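Local coordinates for protein putative drug/sodium antiporter (Escherichia coli, PDB 4Z3N) that probably exports the genotoxin colibactin or a precursor of it across the bacterial inner membrane as a MATE-family antiporter, at residues A338-I343 and F385-L390; I343-A348 and M379-P384; V373-I378 and G434-A439. All blocks are in the same frame, centred on the assembly; numbering follows the deposited sequence.

Interaction 1. Residues A338-I343 and F385-L390; sequences ALAFSI and FVAISL. With OLC ((2R)-2,3-dihydroxypropyl (9Z)-octadec-9-enoate), chain B.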
loop_
_atom_site.group_PDB
_atom_site.type_symbol
_atom_site.label_atom_id
_atom_site.label_comp_id
_atom_site.label_asym_id
_atom_site.label_seq_id
_atom_site.Cartn_x
_atom_site.Cartn_y
_atom_site.Cartn_z
ATOM N N ALA A 338 3.805 19.127 -1.211
ATOM C CA ALA A 338 2.852 20.229 -1.188
ATOM C C ALA A 338 1.432 19.739 -1.495
ATOM O O ALA A 338 0.488 20.082 -0.786
ATOM C CB ALA A 338 3.259 21.309 -2.155
ATOM N N LEU A 339 1.274 18.918 -2.527
ATOM C CA LEU A 339 -0.055 18.371 -2.830
ATOM C C LEU A 339 -0.589 17.480 -1.714
ATOM O O LEU A 339 -1.709 17.691 -1.223
ATOM C CB LEU A 339 -0.042 17.578 -4.137
ATOM C CG LEU A 339 0.225 18.411 -5.381
ATOM C CD1 LEU A 339 0.465 17.480 -6.587
ATOM C CD2 LEU A 339 -0.915 19.425 -5.615
ATOM N N ALA A 340 0.217 16.490 -1.330
ATOM C CA ALA A 340 -0.173 15.468 -0.360
ATOM C C ALA A 340 -0.458 16.055 0.997
ATOM O O ALA A 340 -1.439 15.716 1.644
ATOM C CB ALA A 340 0.906 14.403 -0.243
ATOM N N PHE A 341 0.416 16.927 1.444
ATOM C CA PHE A 341 0.223 17.553 2.741
ATOM C C PHE A 341 -1.115 18.314 2.738
ATOM O O PHE A 341 -1.910 18.201 3.659
ATOM C CB PHE A 341 1.403 18.487 3.055
ATOM C CG PHE A 341 1.461 18.938 4.471
ATOM C CD1 PHE A 341 0.655 19.962 4.919
ATOM C CD2 PHE A 341 2.331 18.338 5.359
ATOM C CE1 PHE A 341 0.719 20.372 6.236
ATOM C CE2 PHE A 341 2.386 18.736 6.683
ATOM C CZ PHE A 341 1.586 19.754 7.116
ATOM N N SER A 342 -1.368 19.061 1.670
ATOM C CA SER A 342 -2.503 19.960 1.620
ATOM C C SER A 342 -3.820 19.217 1.653
ATOM O O SER A 342 -4.702 19.544 2.442
ATOM C CB SER A 342 -2.433 20.838 0.371
ATOM O OG SER A 342 -1.512 21.887 0.568
ATOM N N ILE A 343 -3.956 18.236 0.773
ATOM C CA ILE A 343 -5.118 17.361 0.783
ATOM C C ILE A 343 -5.313 16.613 2.117
ATOM O O ILE A 343 -6.416 16.624 2.669
ATOM C CB ILE A 343 -5.022 16.338 -0.349
ATOM C CG1 ILE A 343 -4.632 17.064 -1.642
ATOM C CG2 ILE A 343 -6.320 15.513 -0.443
ATOM C CD1 ILE A 343 -4.694 16.217 -2.901
ATOM N N PHE A 385 1.735 15.125 8.079
ATOM C CA PHE A 385 3.175 15.064 8.279
ATOM C C PHE A 385 3.774 13.722 7.834
ATOM O O PHE A 385 4.940 13.669 7.455
ATOM C CB PHE A 385 3.503 15.349 9.743
ATOM C CG PHE A 385 3.429 16.808 10.095
ATOM C CD1 PHE A 385 2.255 17.350 10.583
ATOM C CD2 PHE A 385 4.529 17.649 9.887
ATOM C CE1 PHE A 385 2.173 18.696 10.879
ATOM C CE2 PHE A 385 4.459 18.991 10.194
ATOM C CZ PHE A 385 3.277 19.519 10.693
ATOM N N VAL A 386 2.972 12.652 7.861
ATOM C CA VAL A 386 3.376 11.350 7.338
ATOM C C VAL A 386 3.806 11.459 5.861
ATOM O O VAL A 386 4.698 10.734 5.404
ATOM C CB VAL A 386 2.220 10.297 7.495
ATOM C CG1 VAL A 386 2.600 8.927 6.898
ATOM C CG2 VAL A 386 1.833 10.144 8.950
ATOM N N ALA A 387 3.188 12.379 5.122
ATOM C CA ALA A 387 3.512 12.564 3.706
ATOM C C ALA A 387 4.981 12.889 3.496
ATOM O O ALA A 387 5.582 12.492 2.501
ATOM C CB ALA A 387 2.661 13.646 3.105
ATOM N N ILE A 388 5.570 13.604 4.440
ATOM C CA ILE A 388 6.931 14.083 4.244
ATOM C C ILE A 388 7.927 12.924 4.182
ATOM O O ILE A 388 8.716 12.825 3.235
ATOM C CB ILE A 388 7.319 15.099 5.346
ATOM C CG1 ILE A 388 6.431 16.349 5.219
ATOM C CG2 ILE A 388 8.780 15.498 5.211
ATOM C CD1 ILE A 388 6.151 17.045 6.505
ATOM N N SER A 389 7.869 12.022 5.160
ATOM C CA SER A 389 8.759 10.864 5.157
ATOM C C SER A 389 8.302 9.752 4.197
ATOM O O SER A 389 9.132 9.082 3.574
ATOM C CB SER A 389 8.906 10.309 6.564
ATOM O OG SER A 389 7.729 9.634 6.933
ATOM N N LEU A 390 6.993 9.562 4.050
ATOM C CA LEU A 390 6.523 8.520 3.142
ATOM C C LEU A 390 6.844 8.799 1.643
ATOM O O LEU A 390 7.221 7.881 0.911
ATOM C CB LEU A 390 5.033 8.292 3.343
ATOM C CG LEU A 390 4.506 7.106 2.539
ATOM C CD1 LEU A 390 3.660 6.263 3.417
ATOM C CD2 LEU A 390 3.707 7.539 1.306
HETATM C C18 OLC B . 1.775 4.216 6.260
HETATM C C10 OLC B . -0.723 9.171 13.082
HETATM C C9 OLC B . -1.749 8.367 12.739
HETATM C C17 OLC B . 1.086 5.056 7.317
HETATM C C11 OLC B . 0.700 8.647 13.132
HETATM C C8 OLC B . -3.089 8.528 13.438
HETATM C C24 OLC B . 3.528 3.460 17.169
HETATM C C16 OLC B . 2.055 5.315 8.450
HETATM C C12 OLC B . 0.787 7.173 12.759
HETATM C C7 OLC B . -4.147 7.602 12.864
HETATM C C15 OLC B . 1.433 6.250 9.479
HETATM C C13 OLC B . 1.996 6.941 11.850
HETATM C C6 OLC B . -3.957 6.185 13.371
HETATM C C14 OLC B . 1.801 5.788 10.882
HETATM C C5 OLC B . -3.734 6.174 14.869
HETATM C C4 OLC B . -3.043 4.879 15.276
HETATM C C3 OLC B . -1.842 4.618 14.388
HETATM C C2 OLC B . -0.894 3.607 15.005
HETATM C C21 OLC B . 2.802 4.330 14.948
HETATM C C1 OLC B . 0.526 3.859 14.513
HETATM C C22 OLC B . 3.969 3.784 15.753
HETATM O O19 OLC B . 0.746 4.335 13.408
HETATM O O25 OLC B . 4.092 2.226 17.565
HETATM O O23 OLC B . 4.458 2.604 15.143
HETATM O O20 OLC B . 1.613 3.693 15.383
#
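F341 reaches out from 338-343 and sets the CE2-CZ edge of its ring against the face of F385. Its CB stays 5.0 Å from CB of A387 and so lies just outside the contact. The first torsion, with CG anti to the backbone N (chi1 -167°), swings the ring from there toward the start of 385-390. Going up the ring, CD2 is the first atom to touch, 4.2 Å from CD1 of I388. CE2 comes next; besides meeting the backbone N of F385 and CD1 of I388, it sits 3.9 Å above the F385 ring plane, over its centre. At the tip, CZ of F341 is 4.0 Å from CE1 of F385. The pair is a T-shaped stack, centroids 5.1 Å apart and planes at 83°, F341 giving the edge and F385 the face. The bond leaving CA of F385 heads away from the partner helix, but its CG lies beside its own backbone N, which brings the ring back to be met; the ring of F444 on helix 432-453 is a further aromatic neighbour.

Segments 338-343 and 385-390, on the membrane helices 326-358 and 382-399 of the MATE bundle, run nearly antiparallel, with 154° between their directions and axes 8.5 Å apart at closest approach. Where they run side by side the partners are small: CB of A340 meets CB of A387 at 3.9 Å. Helix 286-322 closes over that spot, with I309 on A340 and M306 on A387. No hydrogen bond crosses between the segments. V386 faces elsewhere, and its CG1 lies 3.9 Å from C15 in the tail of the monoolein of chain B, while CD1 of L390 touches the end of the same tail at C18.

Interaction 2. Residues I343-A348 and M379-P384; sequences IVLVLA and MALALP. With OLC ((2R)-2,3-dihydroxypropyl (9Z)-octadec-9-enoate), chain B.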
loop_
_atom_site.group_PDB
_atom_site.type_symbol
_atom_site.label_atom_id
_atom_site.label_comp_id
_atom_site.label_asym_id
_atom_site.label_seq_id
_atom_site.Cartn_x
_atom_site.Cartn_y
_atom_site.Cartn_z
ATOM N N ILE A 343 -3.956 18.236 0.773
ATOM C CA ILE A 343 -5.118 17.361 0.783
ATOM C C ILE A 343 -5.313 16.613 2.117
ATOM O O ILE A 343 -6.416 16.624 2.669
ATOM C CB ILE A 343 -5.022 16.338 -0.349
ATOM C CG1 ILE A 343 -4.632 17.064 -1.642
ATOM C CG2 ILE A 343 -6.320 15.513 -0.443
ATOM C CD1 ILE A 343 -4.694 16.217 -2.901
ATOM N N VAL A 344 -4.266 15.969 2.636
ATOM C CA VAL A 344 -4.438 15.166 3.842
ATOM C C VAL A 344 -4.769 16.041 5.065
ATOM O O VAL A 344 -5.518 15.612 5.951
ATOM C CB VAL A 344 -3.196 14.292 4.152
ATOM C CG1 VAL A 344 -3.301 13.690 5.542
ATOM C CG2 VAL A 344 -3.039 13.197 3.127
ATOM N N LEU A 345 -4.233 17.260 5.109
ATOM C CA LEU A 345 -4.548 18.173 6.201
ATOM C C LEU A 345 -6.062 18.484 6.266
ATOM O O LEU A 345 -6.684 18.437 7.350
ATOM C CB LEU A 345 -3.747 19.451 6.063
ATOM C CG LEU A 345 -4.080 20.572 7.052
ATOM C CD1 LEU A 345 -3.612 20.179 8.468
ATOM C CD2 LEU A 345 -3.475 21.919 6.579
ATOM N N VAL A 346 -6.647 18.777 5.105
ATOM C CA VAL A 346 -8.094 18.953 4.974
ATOM C C VAL A 346 -8.894 17.711 5.427
ATOM O O VAL A 346 -9.835 17.828 6.208
ATOM C CB VAL A 346 -8.472 19.324 3.522
ATOM C CG1 VAL A 346 -10.002 19.337 3.329
ATOM C CG2 VAL A 346 -7.869 20.664 3.178
ATOM N N LEU A 347 -8.516 16.533 4.953
ATOM C CA LEU A 347 -9.234 15.321 5.324
ATOM C C LEU A 347 -9.078 15.027 6.814
ATOM O O LEU A 347 -10.000 14.521 7.463
ATOM C CB LEU A 347 -8.756 14.133 4.495
ATOM C CG LEU A 347 -9.152 14.264 3.030
ATOM C CD1 LEU A 347 -8.719 13.050 2.261
ATOM C CD2 LEU A 347 -10.643 14.430 2.937
ATOM N N ALA A 348 -7.912 15.375 7.349
ATOM C CA ALA A 348 -7.610 15.201 8.764
ATOM C C ALA A 348 -8.471 16.119 9.657
ATOM O O ALA A 348 -9.059 15.666 10.634
ATOM C CB ALA A 348 -6.123 15.451 9.001
ATOM N N MET A 379 -3.895 12.551 17.421
ATOM C CA MET A 379 -3.025 12.040 16.362
ATOM C C MET A 379 -3.329 12.481 14.924
ATOM O O MET A 379 -2.480 12.319 14.044
ATOM C CB MET A 379 -3.045 10.505 16.391
ATOM C CG MET A 379 -2.609 9.876 17.706
ATOM S SD MET A 379 -2.760 8.074 17.689
ATOM C CE MET A 379 -1.356 7.651 16.655
ATOM N N ALA A 380 -4.513 13.034 14.680
ATOM C CA ALA A 380 -4.961 13.272 13.305
ATOM C C ALA A 380 -4.068 14.233 12.526
ATOM O O ALA A 380 -3.769 13.995 11.362
ATOM C CB ALA A 380 -6.382 13.788 13.294
ATOM N N LEU A 381 -3.646 15.315 13.167
ATOM C CA LEU A 381 -2.822 16.301 12.492
ATOM C C LEU A 381 -1.449 15.743 12.130
ATOM O O LEU A 381 -0.765 16.304 11.271
ATOM C CB LEU A 381 -2.670 17.559 13.353
ATOM C CG LEU A 381 -3.934 18.414 13.417
ATOM C CD1 LEU A 381 -3.813 19.559 14.419
ATOM C CD2 LEU A 381 -4.202 18.925 12.030
ATOM N N ALA A 382 -1.047 14.651 12.770
ATOM C CA ALA A 382 0.208 14.008 12.406
ATOM C C ALA A 382 0.116 13.462 10.986
ATOM O O ALA A 382 1.110 13.447 10.265
ATOM C CB ALA A 382 0.562 12.907 13.368
ATOM N N LEU A 383 -1.083 13.056 10.575
ATOM C CA LEU A 383 -1.249 12.365 9.300
ATOM C C LEU A 383 -0.620 13.085 8.092
ATOM O O LEU A 383 0.094 12.452 7.318
ATOM C CB LEU A 383 -2.728 12.094 9.040
ATOM C CG LEU A 383 -3.249 10.860 9.788
ATOM C CD1 LEU A 383 -4.758 10.811 9.816
ATOM C CD2 LEU A 383 -2.715 9.581 9.169
ATOM N N PRO A 384 -0.867 14.395 7.929
ATOM C CA PRO A 384 -0.307 15.113 6.771
ATOM C C PRO A 384 1.225 15.170 6.853
ATOM O O PRO A 384 1.931 15.206 5.835
ATOM C CB PRO A 384 -0.929 16.508 6.879
ATOM C CG PRO A 384 -1.422 16.622 8.316
ATOM C CD PRO A 384 -1.786 15.234 8.718
HETATM C C18 OLC B . 1.775 4.216 6.260
HETATM C C10 OLC B . -0.723 9.171 13.082
HETATM C C9 OLC B . -1.749 8.367 12.739
HETATM C C17 OLC B . 1.086 5.056 7.317
HETATM C C11 OLC B . 0.700 8.647 13.132
HETATM C C8 OLC B . -3.089 8.528 13.438
HETATM C C24 OLC B . 3.528 3.460 17.169
HETATM C C16 OLC B . 2.055 5.315 8.450
HETATM C C12 OLC B . 0.787 7.173 12.759
HETATM C C7 OLC B . -4.147 7.602 12.864
HETATM C C15 OLC B . 1.433 6.250 9.479
HETATM C C13 OLC B . 1.996 6.941 11.850
HETATM C C6 OLC B . -3.957 6.185 13.371
HETATM C C14 OLC B . 1.801 5.788 10.882
HETATM C C5 OLC B . -3.734 6.174 14.869
HETATM C C4 OLC B . -3.043 4.879 15.276
HETATM C C3 OLC B . -1.842 4.618 14.388
HETATM C C2 OLC B . -0.894 3.607 15.005
HETATM C C21 OLC B . 2.802 4.330 14.948
HETATM C C1 OLC B . 0.526 3.859 14.513
HETATM C C22 OLC B . 3.969 3.784 15.753
HETATM O O19 OLC B . 0.746 4.335 13.408
HETATM O O25 OLC B . 4.092 2.226 17.565
HETATM O O23 OLC B . 4.458 2.604 15.143
HETATM O O20 OLC B . 1.613 3.693 15.383
#
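V344 comes first, and its CG1 does most of the touching. Set anti to the backbone N (chi1 169°), this methyl comes in over the L383-P384 peptide link, 3.5 Å from N of P384, with CD of the proline ring and CB of L383 close around it. The backbones are near each other here: CA of V344 and CA of P384 are 5.1 Å apart. M306 of helix 286-322 packs on V344 as well.

L345 follows. Its CB rests against CB of P384, and its CD1 reaches on to CD2 of L381 at 3.8 Å, the two leucines meeting at a slant. CD1 also passes CG of P384, so the proline ring lies against both V344 and L345.

In the segment opposite, within the membrane helix predicted as 371-392, regular i to i+4 bonding gives way between helices 366-379 and 382-399. P384 has no N-H to give A380 O, four residues back; that carbonyl instead accepts from N of L383, and A382 N bonds likewise to M379 O, both three residues apart.

One turn after V344, A348 brings its CB to 3.6 Å from this same O of A380, a van der Waals approach of a methyl to a carbonyl oxygen. I352, another turn along helix 326-358, continues the packing onto A380 and L381. On the other side of 379-384 runs the monoolein of chain B, its C9-C10 double bond beside L383 and A382: CD2 of L383 is 3.9 Å from C9, and CB of A382 is 4.0 Å from C10.

Interaction 3. Residues V373-I378 and G434-A439; sequences VLQTRI and GVYFGA. With OLC ((2R)-2,3-dihydroxypropyl (9Z)-octadec-9-enoate), chain D; OLC ((2R)-2,3-dihydroxypropyl (9Z)-octadec-9-enoate), chain B; OLC ((2R)-2,3-dihydroxypropyl (9Z)-octadec-9-enoate), chain C.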
loop_
_atom_site.group_PDB
_atom_site.type_symbol
_atom_site.label_atom_id
_atom_site.label_comp_id
_atom_site.label_asym_id
_atom_site.label_seq_id
_atom_site.Cartn_x
_atom_site.Cartn_y
_atom_site.Cartn_z
ATOM N N VAL A 373 -12.449 9.388 19.793
ATOM C CA VAL A 373 -12.440 10.833 19.610
ATOM C C VAL A 373 -11.140 11.436 20.143
ATOM O O VAL A 373 -10.554 12.332 19.516
ATOM C CB VAL A 373 -13.672 11.506 20.298
ATOM C CG1 VAL A 373 -13.543 13.047 20.331
ATOM C CG2 VAL A 373 -14.967 11.084 19.593
ATOM N N LEU A 374 -10.675 10.931 21.283
ATOM C CA LEU A 374 -9.425 11.429 21.881
ATOM C C LEU A 374 -8.196 11.084 21.021
ATOM O O LEU A 374 -7.250 11.866 20.941
ATOM C CB LEU A 374 -9.256 10.881 23.311
ATOM C CG LEU A 374 -7.997 11.356 24.036
ATOM C CD1 LEU A 374 -7.981 12.843 24.240
ATOM C CD2 LEU A 374 -7.822 10.640 25.370
ATOM N N GLN A 375 -8.236 9.911 20.387
ATOM C CA GLN A 375 -7.173 9.424 19.513
ATOM C C GLN A 375 -7.071 10.307 18.273
ATOM O O GLN A 375 -5.982 10.778 17.887
ATOM C CB GLN A 375 -7.442 7.971 19.096
ATOM C CG GLN A 375 -6.406 7.394 18.165
ATOM C CD GLN A 375 -6.778 6.048 17.566
ATOM O OE1 GLN A 375 -6.362 5.000 18.065
ATOM N NE2 GLN A 375 -7.526 6.071 16.466
ATOM N N THR A 376 -8.229 10.532 17.657
ATOM C CA THR A 376 -8.310 11.361 16.478
ATOM C C THR A 376 -7.860 12.783 16.794
ATOM O O THR A 376 -7.072 13.376 16.047
ATOM C CB THR A 376 -9.726 11.375 15.909
ATOM O OG1 THR A 376 -10.100 10.040 15.524
ATOM C CG2 THR A 376 -9.806 12.318 14.691
ATOM N N ARG A 377 -8.338 13.323 17.910
ATOM C CA ARG A 377 -8.010 14.696 18.265
ATOM C C ARG A 377 -6.514 14.880 18.453
ATOM O O ARG A 377 -5.943 15.921 18.086
ATOM C CB ARG A 377 -8.734 15.116 19.536
ATOM C CG ARG A 377 -10.231 15.291 19.384
ATOM C CD ARG A 377 -10.694 16.317 20.368
ATOM N NE ARG A 377 -12.087 16.683 20.178
ATOM C CZ ARG A 377 -13.021 16.543 21.109
ATOM N NH1 ARG A 377 -12.700 16.036 22.296
ATOM N NH2 ARG A 377 -14.268 16.914 20.851
ATOM N N ILE A 378 -5.882 13.881 19.060
ATOM C CA ILE A 378 -4.455 13.982 19.322
ATOM C C ILE A 378 -3.616 13.670 18.083
ATOM O O ILE A 378 -2.761 14.457 17.715
ATOM C CB ILE A 378 -4.045 13.071 20.496
ATOM C CG1 ILE A 378 -4.742 13.555 21.782
ATOM C CG2 ILE A 378 -2.516 13.043 20.646
ATOM C CD1 ILE A 378 -4.277 12.886 23.062
ATOM N N GLY A 434 -0.763 8.563 26.593
ATOM C CA GLY A 434 0.671 8.436 26.392
ATOM C C GLY A 434 1.001 7.643 25.138
ATOM O O GLY A 434 1.948 7.962 24.455
ATOM N N VAL A 435 0.235 6.601 24.856
ATOM C CA VAL A 435 0.382 5.866 23.619
ATOM C C VAL A 435 0.192 6.799 22.422
ATOM O O VAL A 435 1.059 6.906 21.552
ATOM C CB VAL A 435 -0.641 4.709 23.517
ATOM C CG1 VAL A 435 -0.439 3.937 22.212
ATOM C CG2 VAL A 435 -0.545 3.779 24.725
ATOM N N TYR A 436 -0.954 7.475 22.393
ATOM C CA TYR A 436 -1.293 8.385 21.313
ATOM C C TYR A 436 -0.159 9.383 21.024
ATOM O O TYR A 436 0.237 9.574 19.864
ATOM C CB TYR A 436 -2.564 9.143 21.650
ATOM C CG TYR A 436 -3.783 8.296 21.845
ATOM C CD1 TYR A 436 -3.866 7.016 21.323
ATOM C CD2 TYR A 436 -4.871 8.794 22.548
ATOM C CE1 TYR A 436 -5.021 6.249 21.496
ATOM C CE2 TYR A 436 -6.017 8.051 22.731
ATOM C CZ TYR A 436 -6.092 6.783 22.206
ATOM O OH TYR A 436 -7.247 6.073 22.404
ATOM N N PHE A 437 0.364 10.019 22.068
ATOM C CA PHE A 437 1.405 11.008 21.854
ATOM C C PHE A 437 2.713 10.336 21.434
ATOM O O PHE A 437 3.394 10.796 20.515
ATOM C CB PHE A 437 1.624 11.870 23.102
ATOM C CG PHE A 437 0.651 13.002 23.228
ATOM C CD1 PHE A 437 0.725 14.092 22.363
ATOM C CD2 PHE A 437 -0.348 12.978 24.197
ATOM C CE1 PHE A 437 -0.177 15.152 22.463
ATOM C CE2 PHE A 437 -1.256 14.031 24.305
ATOM C CZ PHE A 437 -1.170 15.121 23.434
ATOM N N GLY A 438 3.056 9.242 22.099
ATOM C CA GLY A 438 4.312 8.587 21.833
ATOM C C GLY A 438 4.362 8.089 20.408
ATOM O O GLY A 438 5.360 8.270 19.708
ATOM N N ALA A 439 3.258 7.488 19.977
ATOM C CA ALA A 439 3.198 6.791 18.706
ATOM C C ALA A 439 3.382 7.734 17.520
ATOM O O ALA A 439 3.974 7.352 16.509
ATOM C CB ALA A 439 1.880 6.036 18.590
HETATM C C9 OLC D . -6.767 19.894 17.819
HETATM C C8 OLC D . -7.443 19.654 19.153
HETATM C C7 OLC D . -8.943 19.878 19.046
HETATM C C6 OLC D . -9.638 19.594 20.369
HETATM C C5 OLC D . -11.085 20.059 20.331
HETATM C C4 OLC D . -11.653 20.029 21.744
HETATM C C3 OLC D . -12.380 21.319 22.101
HETATM C C2 OLC D . -12.897 21.283 23.532
HETATM C C1 OLC D . -14.260 20.629 23.625
HETATM C C18 OLC B . 1.775 4.216 6.260
HETATM C C10 OLC B . -0.723 9.171 13.082
HETATM C C9 OLC B . -1.749 8.367 12.739
HETATM C C17 OLC B . 1.086 5.056 7.317
HETATM C C11 OLC B . 0.700 8.647 13.132
HETATM C C8 OLC B . -3.089 8.528 13.438
HETATM C C24 OLC B . 3.528 3.460 17.169
HETATM C C16 OLC B . 2.055 5.315 8.450
HETATM C C12 OLC B . 0.787 7.173 12.759
HETATM C C7 OLC B . -4.147 7.602 12.864
HETATM C C15 OLC B . 1.433 6.250 9.479
HETATM C C13 OLC B . 1.996 6.941 11.850
HETATM C C6 OLC B . -3.957 6.185 13.371
HETATM C C14 OLC B . 1.801 5.788 10.882
HETATM C C5 OLC B . -3.734 6.174 14.869
HETATM C C4 OLC B . -3.043 4.879 15.276
HETATM C C3 OLC B . -1.842 4.618 14.388
HETATM C C2 OLC B . -0.894 3.607 15.005
HETATM C C21 OLC B . 2.802 4.330 14.948
HETATM C C1 OLC B . 0.526 3.859 14.513
HETATM C C22 OLC B . 3.969 3.784 15.753
HETATM O O19 OLC B . 0.746 4.335 13.408
HETATM O O25 OLC B . 4.092 2.226 17.565
HETATM O O23 OLC B . 4.458 2.604 15.143
HETATM O O20 OLC B . 1.613 3.693 15.383
HETATM C C9 OLC C . 0.900 18.764 15.253
HETATM C C8 OLC C . 0.375 17.716 16.220
HETATM C C7 OLC C . -0.024 18.353 17.535
HETATM C C6 OLC C . -1.263 17.666 18.087
HETATM C C5 OLC C . -1.593 18.250 19.447
HETATM C C4 OLC C . -2.963 17.777 19.909
HETATM C C3 OLC C . -3.094 17.897 21.424
HETATM C C2 OLC C . -4.550 18.079 21.804
HETATM C C1 OLC C . -4.889 17.223 23.008
#
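Y436 lays one ring face against the backbone and side-chain base of Q375. The segments 373-378 and 434-439, on membrane helices 366-379 and 432-453 of the MATE bundle, run the same way here, at 27° with axes 9.8 Å apart at closest approach. CA of Q375 makes a CH-pi contact, 3.9 Å from the ring centroid and 18° off its normal. CB lies 3.6 Å from CZ of Y436, and CG follows near CE1, because CG is anti to the backbone N and the chain runs out across the ring. CG of L374 lies at the edge of the same ring, near its plane, 4.1 Å from CE2.

I378 touches both aromatics. Its CG2 sits over the centre of F437, 3.6 Å from the centroid in a second CH-pi contact, and also touches CB of Y436; its CD1 leans on F437 CE2.

Further out, polar bonds hold the glutamine. The amide of Q375, turned well away from the Y436 ring plane, is hydrogen-bonded through NE2 to T295 OG1 and through OE1 to Y277 OH. Y277 packs on Y436 too, and thus ties helix 250-284 to both partners.

Bound monoolein lies beyond, consistent with a membrane-facing side. The monoolein of chain C meets the edge of F437, with its C3 3.9 Å from CZ, and lies along I378 as well. Farther round helix 366-379, the R377 guanidinium is sandwiched: CG1 of V373 lies 3.6 Å above one face, and C4 of the chain D monoolein 3.7 Å from the other.

In the fold
Interactions 1 and 2 are successive parts of one interface, centres 9 Å apart, sharing I343 and both helices, 326-358 and 382-399; since these helices are nearly antiparallel, interaction 2 is nested within interaction 1 along the chain. The centre of interaction 3 is about 13 Å from that of interaction 2 and about 20 Å from that of interaction 1. Its first segment, 373-378, runs straight into 379-384, and M379 touches Y436 and A439. Helices 366-379 and 382-399, which follow each other in the chain, therefore lie between 326-358 and 432-453 and touch both. Monoolein of chain B touches all three contacts, so they share one bound lipid.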